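Local coordinates for protein copper-containing nitrite reductase (Hyphomicrobium denitrificans 1NES1, PDB 6TFO) that probably reduces nitrite to nitric oxide with electrons from reduced cytochrome c, working as a copper-dependent homotrimer, at residues K165-L171 / D206-L212; V202-D206 / A253-G257; K407-G411 / P437-M443. All blocks are in the same frame, centred on the assembly; numbering follows the deposited sequence.

Contact 1 of 3, residues K165-L171 / D206-L212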
loop_
_atom_site.group_PDB
_atom_site.type_symbol
_atom_site.label_atom_id
_atom_site.label_comp_id
_atom_site.label_asym_id
_atom_site.label_seq_id
_atom_site.Cartn_x
_atom_site.Cartn_y
_atom_site.Cartn_z
ATOM N N LYS C 165 40.613 52.134 8.737
ATOM C CA LYS C 165 41.917 51.419 8.819
ATOM C C LYS C 165 41.776 50.016 8.215
ATOM O O LYS C 165 40.645 49.615 7.856
ATOM C CB LYS C 165 42.410 51.349 10.268
ATOM C CG LYS C 165 41.586 50.446 11.166
ATOM C CD LYS C 165 41.764 50.667 12.638
ATOM C CE LYS C 165 41.470 49.409 13.429
ATOM N NZ LYS C 165 42.265 49.333 14.675
ATOM N N THR C 166 42.898 49.309 8.117
ATOM C CA THR C 166 42.957 47.878 7.744
ATOM C C THR C 166 42.628 47.042 8.984
ATOM O O THR C 166 43.300 47.235 10.007
ATOM C CB THR C 166 44.318 47.532 7.140
ATOM O OG1 THR C 166 44.359 48.146 5.854
ATOM C CG2 THR C 166 44.545 46.041 7.010
ATOM N N VAL C 167 41.620 46.166 8.880
ATOM C CA VAL C 167 41.145 45.235 9.953
ATOM C C VAL C 167 41.330 43.787 9.466
ATOM O O VAL C 167 40.725 43.415 8.440
ATOM C CB VAL C 167 39.671 45.510 10.322
ATOM C CG1 VAL C 167 39.186 44.625 11.458
ATOM C CG2 VAL C 167 39.439 46.954 10.677
ATOM N N ARG C 168 42.120 42.993 10.187
ATOM C CA ARG C 168 42.306 41.543 9.910
ATOM C C ARG C 168 41.208 40.776 10.647
ATOM O O ARG C 168 41.076 40.952 11.875
ATOM C CB ARG C 168 43.678 41.038 10.361
ATOM C CG ARG C 168 44.011 39.635 9.878
ATOM C CD ARG C 168 44.763 38.824 10.912
ATOM N NE ARG C 168 44.894 37.432 10.501
ATOM C CZ ARG C 168 45.988 36.865 9.993
ATOM N NH1 ARG C 168 47.099 37.552 9.810
ATOM N NH2 ARG C 168 45.964 35.588 9.665
ATOM N N ILE C 169 40.437 39.979 9.906
ATOM C CA ILE C 169 39.397 39.072 10.468
ATOM C C ILE C 169 39.824 37.628 10.165
ATOM O O ILE C 169 40.180 37.326 8.979
ATOM C CB ILE C 169 38.000 39.441 9.914
ATOM C CG1 ILE C 169 37.610 40.880 10.282
ATOM C CG2 ILE C 169 36.952 38.435 10.380
ATOM C CD1 ILE C 169 36.259 41.332 9.770
ATOM N N ASP C 170 39.792 36.776 11.191
ATOM C CA ASP C 170 40.095 35.327 11.078
ATOM C C ASP C 170 38.819 34.517 11.293
ATOM O O ASP C 170 38.274 34.593 12.394
ATOM C CB ASP C 170 41.186 34.929 12.069
ATOM C CG ASP C 170 42.519 35.467 11.605
ATOM O OD1 ASP C 170 43.006 34.997 10.559
ATOM O OD2 ASP C 170 43.004 36.417 12.235
ATOM N N LEU C 171 38.390 33.781 10.267
ATOM C CA LEU C 171 37.291 32.783 10.337
ATOM C C LEU C 171 37.858 31.378 10.110
ATOM O O LEU C 171 38.732 31.219 9.218
ATOM C CB LEU C 171 36.240 33.111 9.275
ATOM C CG LEU C 171 35.442 34.390 9.507
ATOM C CD1 LEU C 171 34.551 34.668 8.302
ATOM C CD2 LEU C 171 34.639 34.323 10.809
ATOM N N ASP C 206 36.761 51.106 6.173
ATOM C CA ASP C 206 37.752 50.083 6.599
ATOM C C ASP C 206 38.115 49.170 5.417
ATOM O O ASP C 206 37.261 48.948 4.534
ATOM C CB ASP C 206 37.252 49.247 7.773
ATOM C CG ASP C 206 37.363 49.946 9.111
ATOM O OD1 ASP C 206 38.004 50.988 9.145
ATOM O OD2 ASP C 206 36.806 49.433 10.105
ATOM N N THR C 207 39.362 48.697 5.401
ATOM C CA THR C 207 39.855 47.621 4.504
ATOM C C THR C 207 39.915 46.327 5.330
ATOM O O THR C 207 40.630 46.305 6.355
ATOM C CB THR C 207 41.177 48.049 3.844
ATOM O OG1 THR C 207 40.826 48.990 2.829
ATOM C CG2 THR C 207 41.948 46.915 3.205
ATOM N N VAL C 208 39.144 45.312 4.932
ATOM C CA VAL C 208 39.018 44.011 5.660
ATOM C C VAL C 208 39.969 43.016 4.994
ATOM O O VAL C 208 39.848 42.805 3.749
ATOM C CB VAL C 208 37.563 43.499 5.692
ATOM C CG1 VAL C 208 37.471 42.086 6.238
ATOM C CG2 VAL C 208 36.650 44.436 6.483
ATOM N N GLU C 209 40.931 42.524 5.782
ATOM C CA GLU C 209 41.883 41.443 5.425
ATOM C C GLU C 209 41.334 40.159 6.039
ATOM O O GLU C 209 41.565 39.918 7.251
ATOM C CB GLU C 209 43.288 41.745 5.944
ATOM C CG GLU C 209 44.302 40.644 5.688
ATOM C CD GLU C 209 45.627 40.885 6.390
ATOM O OE1 GLU C 209 46.169 39.949 6.998
ATOM O OE2 GLU C 209 46.101 42.029 6.352
ATOM N N LEU C 210 40.576 39.404 5.244
ATOM C CA LEU C 210 39.870 38.191 5.720
ATOM C C LEU C 210 40.724 36.960 5.462
ATOM O O LEU C 210 41.051 36.707 4.283
ATOM C CB LEU C 210 38.531 38.016 5.019
ATOM C CG LEU C 210 37.763 36.833 5.594
ATOM C CD1 LEU C 210 36.823 37.287 6.701
ATOM C CD2 LEU C 210 37.037 36.100 4.492
ATOM N N HIS C 211 41.024 36.231 6.533
ATOM C CA HIS C 211 41.649 34.887 6.494
ATOM C C HIS C 211 40.562 33.846 6.780
ATOM O O HIS C 211 39.979 33.907 7.891
ATOM C CB HIS C 211 42.792 34.834 7.505
ATOM C CG HIS C 211 43.978 35.639 7.098
ATOM N ND1 HIS C 211 45.168 35.051 6.700
ATOM C CD2 HIS C 211 44.163 36.971 7.005
ATOM C CE1 HIS C 211 46.038 35.992 6.394
ATOM N NE2 HIS C 211 45.446 37.179 6.576
ATOM N N LEU C 212 40.261 32.964 5.819
ATOM C CA LEU C 212 39.374 31.786 6.048
ATOM C C LEU C 212 40.221 30.505 6.099
ATOM O O LEU C 212 40.751 30.106 5.033
ATOM C CB LEU C 212 38.298 31.723 4.961
ATOM C CG LEU C 212 37.053 30.923 5.351
ATOM C CD1 LEU C 212 35.827 31.415 4.593
ATOM C CD2 LEU C 212 37.261 29.433 5.102
#
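The guanidinium of Arg168 lies flat over one face of the His211 imidazole, planes 15° apart and centres 3.5 Å apart. Its NH2 stands 3.1 Å from His211 ND1, but above the ring and at a poor angle, so this is stacking and no hydrogen bond. At the guanidinium edge Asp170 OD1, in plane, accepts from NE and NH2, and Asp170 OD2 completes the salt bridge, 2.8 Å from Arg168 NE. At the ring edge His211 NE2 donates to the anti lone pair of Glu209 OE1 (2.9 Å), while ND1 is hydrogen-bonded to Glu246; two carboxylates thus fix the ring's rotation. With CG anti to the backbone N (chi1 -170°), Arg168 extends outward, and a bend at chi2 turns it over His211. Replacing the imidazole with the methyl of an alanine would probably leave Glu209 OE1 and Glu246 without this partner and the guanidinium without the surface under it. On the other sheet face Ile169 CD1 meets Val208 CG1 at 3.8 Å. Alternating backbone bonds hold the strands in parallel register, N-to-C directions 23° apart. Strands 166-181 and 207-214 lie between 184-191 and 246-252, their apolar face packed on strand 200-203.

Contact 2 of 3, residues V202-D206 / A253-G257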
loop_
_atom_site.group_PDB
_atom_site.type_symbol
_atom_site.label_atom_id
_atom_site.label_comp_id
_atom_site.label_asym_id
_atom_site.label_seq_id
_atom_site.Cartn_x
_atom_site.Cartn_y
_atom_site.Cartn_z
ATOM N N VAL C 202 32.992 46.420 11.861
ATOM C CA VAL C 202 33.977 47.352 11.259
ATOM C C VAL C 202 33.302 48.721 11.067
ATOM O O VAL C 202 32.082 48.876 11.375
ATOM C CB VAL C 202 34.525 46.770 9.943
ATOM C CG1 VAL C 202 35.233 45.444 10.193
ATOM C CG2 VAL C 202 33.444 46.635 8.868
ATOM N N ARG C 203 34.087 49.699 10.618
ATOM C CA ARG C 203 33.637 51.075 10.317
ATOM C C ARG C 203 33.617 51.194 8.791
ATOM O O ARG C 203 34.515 50.611 8.159
ATOM C CB ARG C 203 34.606 52.028 11.019
ATOM C CG ARG C 203 34.382 53.496 10.705
ATOM C CD ARG C 203 35.702 54.248 10.782
ATOM N NE ARG C 203 35.483 55.685 10.877
ATOM C CZ ARG C 203 35.213 56.485 9.843
ATOM N NH1 ARG C 203 35.174 56.023 8.603
ATOM N NH2 ARG C 203 35.009 57.771 10.053
ATOM N N VAL C 204 32.633 51.877 8.199
ATOM C CA VAL C 204 32.641 52.147 6.730
ATOM C C VAL C 204 34.000 52.764 6.382
ATOM O O VAL C 204 34.573 53.497 7.243
ATOM C CB VAL C 204 31.464 53.018 6.255
ATOM C CG1 VAL C 204 31.466 54.424 6.864
ATOM C CG2 VAL C 204 31.404 53.067 4.730
ATOM N N GLY C 205 34.516 52.451 5.191
ATOM C CA GLY C 205 35.852 52.890 4.741
ATOM C C GLY C 205 36.952 51.919 5.129
ATOM O O GLY C 205 37.981 51.921 4.432
ATOM N N ASP C 206 36.761 51.106 6.173
ATOM C CA ASP C 206 37.752 50.083 6.599
ATOM C C ASP C 206 38.115 49.170 5.417
ATOM O O ASP C 206 37.261 48.948 4.534
ATOM C CB ASP C 206 37.252 49.247 7.773
ATOM C CG ASP C 206 37.363 49.946 9.111
ATOM O OD1 ASP C 206 38.004 50.988 9.145
ATOM O OD2 ASP C 206 36.806 49.433 10.105
ATOM N N ALA C 253 34.953 47.851 3.000
ATOM C CA ALA C 253 33.589 48.052 3.529
ATOM C C ALA C 253 33.061 49.402 3.019
ATOM O O ALA C 253 33.215 50.400 3.723
ATOM C CB ALA C 253 33.606 47.962 5.040
ATOM N N LEU C 254 32.476 49.416 1.820
ATOM C CA LEU C 254 32.052 50.648 1.108
ATOM C C LEU C 254 30.729 51.174 1.659
ATOM O O LEU C 254 30.449 52.352 1.431
ATOM C CB LEU C 254 31.885 50.356 -0.385
ATOM C CG LEU C 254 33.153 49.955 -1.131
ATOM C CD1 LEU C 254 32.857 49.655 -2.595
ATOM C CD2 LEU C 254 34.230 51.030 -1.008
ATOM N N VAL C 255 29.905 50.339 2.282
ATOM C CA VAL C 255 28.498 50.737 2.588
ATOM C C VAL C 255 28.167 50.372 4.021
ATOM O O VAL C 255 28.390 49.246 4.432
ATOM C CB VAL C 255 27.502 50.085 1.626
ATOM C CG1 VAL C 255 26.092 50.574 1.906
ATOM C CG2 VAL C 255 27.906 50.313 0.172
ATOM N N PRO C 256 27.651 51.321 4.828
ATOM C CA PRO C 256 27.184 51.004 6.168
ATOM C C PRO C 256 25.871 50.222 6.067
ATOM O O PRO C 256 25.101 50.440 5.131
ATOM C CB PRO C 256 26.935 52.361 6.845
ATOM C CG PRO C 256 27.445 53.397 5.869
ATOM C CD PRO C 256 27.459 52.743 4.505
ATOM N N GLY C 257 25.652 49.358 7.051
ATOM C CA GLY C 257 24.572 48.362 7.052
ATOM C C GLY C 257 24.846 47.223 8.014
ATOM O O GLY C 257 25.988 47.102 8.507
#
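Gly205 N donates to Ala253 O over 2.8 Å with an N-H...O angle of 161°, the shorter of two backbone bonds that join these segments. The same carbonyl oxygen is approached by the CA-H of Val204, with Val204 CA 3.5 Å from Ala253 O. In the reverse direction Ala253 N donates to Asp206 O at 3.0 Å, so Ala253 is held by both its amide and its carbonyl. The donor Gly205 occupies the third position of a type II beta turn, Arg203 to Asp206, where its phi of 89° favours glycine; Asp206 N closes the turn on Arg203 O. Asp206 also folds its carboxylate back: OD2 accepts a 2.8 Å hydrogen bond from Arg203 N, which comes from above the carboxylate plane, and forms a salt bridge with Arg162. Topologically the turn 203-206 and the loop 253-256 are crossings in a cupredoxin-type beta sandwich: the turn leads from strand 200-203 of one sheet to 207-214 of the other, and the loop returns from 246-252 to 257-262. Apolar contacts fill in beside the polar pair. With chi1 at 63°, Val204 puts CG2 opposite its backbone N, where it reaches Ala253 O (3.4 Å) and Pro256 CD (4.0 Å). Val202 CG2 touches Ala253 CB at 4.1 Å, and Val282 of strand 277-283 packs against Val202, Val204 and Ala253. Leu254 points away from 202-206 and touches Asp409 of a neighbouring subunit.

Contact 3 of 3, residues K407-G411 / P437-M443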
loop_
_atom_site.group_PDB
_atom_site.type_symbol
_atom_site.label_atom_id
_atom_site.label_comp_id
_atom_site.label_asym_id
_atom_site.label_seq_id
_atom_site.Cartn_x
_atom_site.Cartn_y
_atom_site.Cartn_z
ATOM N N LYS C 407 13.212 50.685 24.900
ATOM C CA LYS C 407 13.558 50.949 26.317
ATOM C C LYS C 407 12.770 49.963 27.155
ATOM O O LYS C 407 11.549 49.823 26.933
ATOM C CB LYS C 407 13.261 52.381 26.783
ATOM C CG LYS C 407 14.057 52.808 28.012
ATOM C CD LYS C 407 13.518 53.992 28.756
ATOM C CE LYS C 407 14.522 54.544 29.746
ATOM N NZ LYS C 407 14.255 55.965 30.070
ATOM N N LEU C 408 13.477 49.302 28.063
ATOM C CA LEU C 408 12.855 48.447 29.089
ATOM C C LEU C 408 12.281 49.378 30.145
ATOM O O LEU C 408 13.008 49.754 31.070
ATOM C CB LEU C 408 13.916 47.493 29.632
ATOM C CG LEU C 408 14.392 46.458 28.617
ATOM C CD1 LEU C 408 15.531 45.632 29.193
ATOM C CD2 LEU C 408 13.225 45.581 28.181
ATOM N N ASP C 409 11.028 49.765 29.958
ATOM C CA ASP C 409 10.305 50.665 30.888
ATOM C C ASP C 409 10.114 49.905 32.204
ATOM O O ASP C 409 10.138 50.548 33.257
ATOM C CB ASP C 409 8.965 51.145 30.313
ATOM C CG ASP C 409 8.997 51.425 28.818
ATOM O OD1 ASP C 409 8.839 50.465 28.024
ATOM O OD2 ASP C 409 9.208 52.590 28.460
ATOM N N ARG C 410 9.926 48.585 32.139
ATOM C CA ARG C 410 9.549 47.778 33.327
ATOM C C ARG C 410 10.002 46.324 33.149
ATOM O O ARG C 410 10.455 45.957 32.045
ATOM C CB ARG C 410 8.038 47.871 33.558
ATOM C CG ARG C 410 7.186 47.460 32.361
ATOM C CD ARG C 410 5.929 46.783 32.860
ATOM N NE ARG C 410 6.277 45.597 33.634
ATOM C CZ ARG C 410 5.507 45.027 34.558
ATOM N NH1 ARG C 410 4.315 45.524 34.863
ATOM N NH2 ARG C 410 5.947 43.941 35.180
ATOM N N GLY C 411 9.876 45.538 34.214
ATOM C CA GLY C 411 10.433 44.180 34.313
ATOM C C GLY C 411 9.536 43.156 33.645
ATOM O O GLY C 411 8.380 43.502 33.281
ATOM N N PRO C 437 9.355 44.567 39.582
ATOM C CA PRO C 437 8.129 44.119 40.253
ATOM C C PRO C 437 7.114 43.535 39.251
ATOM O O PRO C 437 7.201 43.882 38.077
ATOM C CB PRO C 437 7.606 45.395 40.938
ATOM C CG PRO C 437 8.219 46.539 40.138
ATOM C CD PRO C 437 9.567 46.021 39.670
ATOM N N LYS C 438 6.209 42.659 39.709
ATOM C CA LYS C 438 5.114 42.104 38.856
ATOM C C LYS C 438 4.170 43.244 38.449
ATOM O O LYS C 438 3.862 43.358 37.248
ATOM C CB LYS C 438 4.303 40.997 39.544
ATOM C CG LYS C 438 3.224 40.378 38.654
ATOM C CD LYS C 438 2.105 39.672 39.384
ATOM C CE LYS C 438 2.528 38.343 39.973
ATOM N NZ LYS C 438 2.640 37.289 38.936
ATOM N N ASN C 439 3.753 44.061 39.423
ATOM C CA ASN C 439 2.772 45.167 39.262
ATOM C C ASN C 439 3.472 46.526 39.428
ATOM O O ASN C 439 4.117 46.742 40.484
ATOM C CB ASN C 439 1.619 45.021 40.254
ATOM C CG ASN C 439 0.751 43.807 39.991
ATOM O OD1 ASN C 439 0.604 43.355 38.857
ATOM N ND2 ASN C 439 0.155 43.287 41.048
ATOM N N ASP C 440 3.374 47.381 38.402
ATOM C CA ASP C 440 3.716 48.831 38.441
ATOM C C ASP C 440 2.614 49.600 37.690
ATOM O O ASP C 440 1.595 48.986 37.339
ATOM C CB ASP C 440 5.148 49.101 37.941
ATOM C CG ASP C 440 5.462 48.740 36.491
ATOM O OD1 ASP C 440 4.516 48.557 35.675
ATOM O OD2 ASP C 440 6.677 48.644 36.187
ATOM N N ALA C 441 2.808 50.901 37.471
ATOM C CA ALA C 441 1.822 51.815 36.844
ATOM C C ALA C 441 1.635 51.492 35.352
ATOM O O ALA C 441 0.574 51.886 34.824
ATOM C CB ALA C 441 2.259 53.247 37.041
ATOM N N ILE C 442 2.606 50.818 34.707
ATOM C CA ILE C 442 2.636 50.527 33.233
ATOM C C ILE C 442 1.797 49.272 32.940
ATOM O O ILE C 442 1.112 49.267 31.884
ATOM C CB ILE C 442 4.088 50.402 32.710
ATOM C CG1 ILE C 442 4.723 51.784 32.559
ATOM C CG2 ILE C 442 4.173 49.608 31.411
ATOM C CD1 ILE C 442 6.189 51.747 32.175
ATOM N N MET C 443 1.846 48.261 33.817
ATOM C CA MET C 443 0.968 47.061 33.734
ATOM C C MET C 443 0.843 46.412 35.119
ATOM O O MET C 443 1.895 46.173 35.749
ATOM C CB MET C 443 1.536 46.037 32.746
ATOM C CG MET C 443 0.597 44.881 32.476
ATOM S SD MET C 443 1.251 43.835 31.163
ATOM C CE MET C 443 0.879 44.839 29.722
#
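An Asx turn headed by Asp440, within the segment leading into strand 443-445, is the surface on which buried Arg410 docks, and Arg410 links that segment to the loop between strands 400-407 and 412-418. Asp440 OD1 accepts from Ile442 N at 3.1 Å, which defines the turn; Met443 N, 3.3 Å from Asp440 OD1 and nearly along its C-O axis, extends it to an Asx motif. Arg410 NH1 lies 3.1 Å from Asp440 OD1, a salt bridge. The carboxylate and guanidinium planes are 67° apart, and Asp440 OD2 lies over one guanidinium face, so the two groups do not meet in a flat, two-pronged pair. The edge of the guanidinium is spent on backbone carbonyls. NH1 and NH2 grip Lys438 O end-on, with Arg410 NH2 the closer at 3.0 Å and both nitrogens above the same face of the carbonyl plane. Side-on, NE and NH2 share Gly411 O, with Arg410 NE 3.0 Å away on a lone pair in the carbonyl plane. The side chain reaches this position by starting between its own backbone N and carbonyl carbon (chi1 56°) and bending at chi2 and chi3. Bonds at both edges limit its rotation: those to Gly411 O fix it within its own loop, while Lys438 O and Asp440 OD1 join two largely irregular loops. Tyr238 of a neighbouring subunit hydrogen-bonds Lys438 O, and Met443 pairs antiparallel with a strand of that subunit, placing the contact at the trimer interface. Ile442 and Arg410 run antiparallel alongside each other, Ile442 CG2 3.6 Å from Arg410 CD, and Ile442 CD1 ends 3.4 Å from Asp409 CB.

In the fold
Contacts 1 and 2 belong to one beta sandwich, share Asp206 and touch through valines: Val202 CG1 is 4.1 Å from Val208 CG2. All three contacts are partly buried. Contact 1 is regular parallel pairing within a sheet, more buried on its apolar face and carrying a charged network on the other. Contact 2 closes one end of the same sandwich with two backbone bonds and small apolar side chains. Contact 3, its centre about 43 Å from that of contact 1, joins two largely irregular loops through one buried arginine. Contacts 1 and 2 pack on one neighbouring subunit; contact 3 meets another, adding a hydrogen bond and strand pairing across the interface.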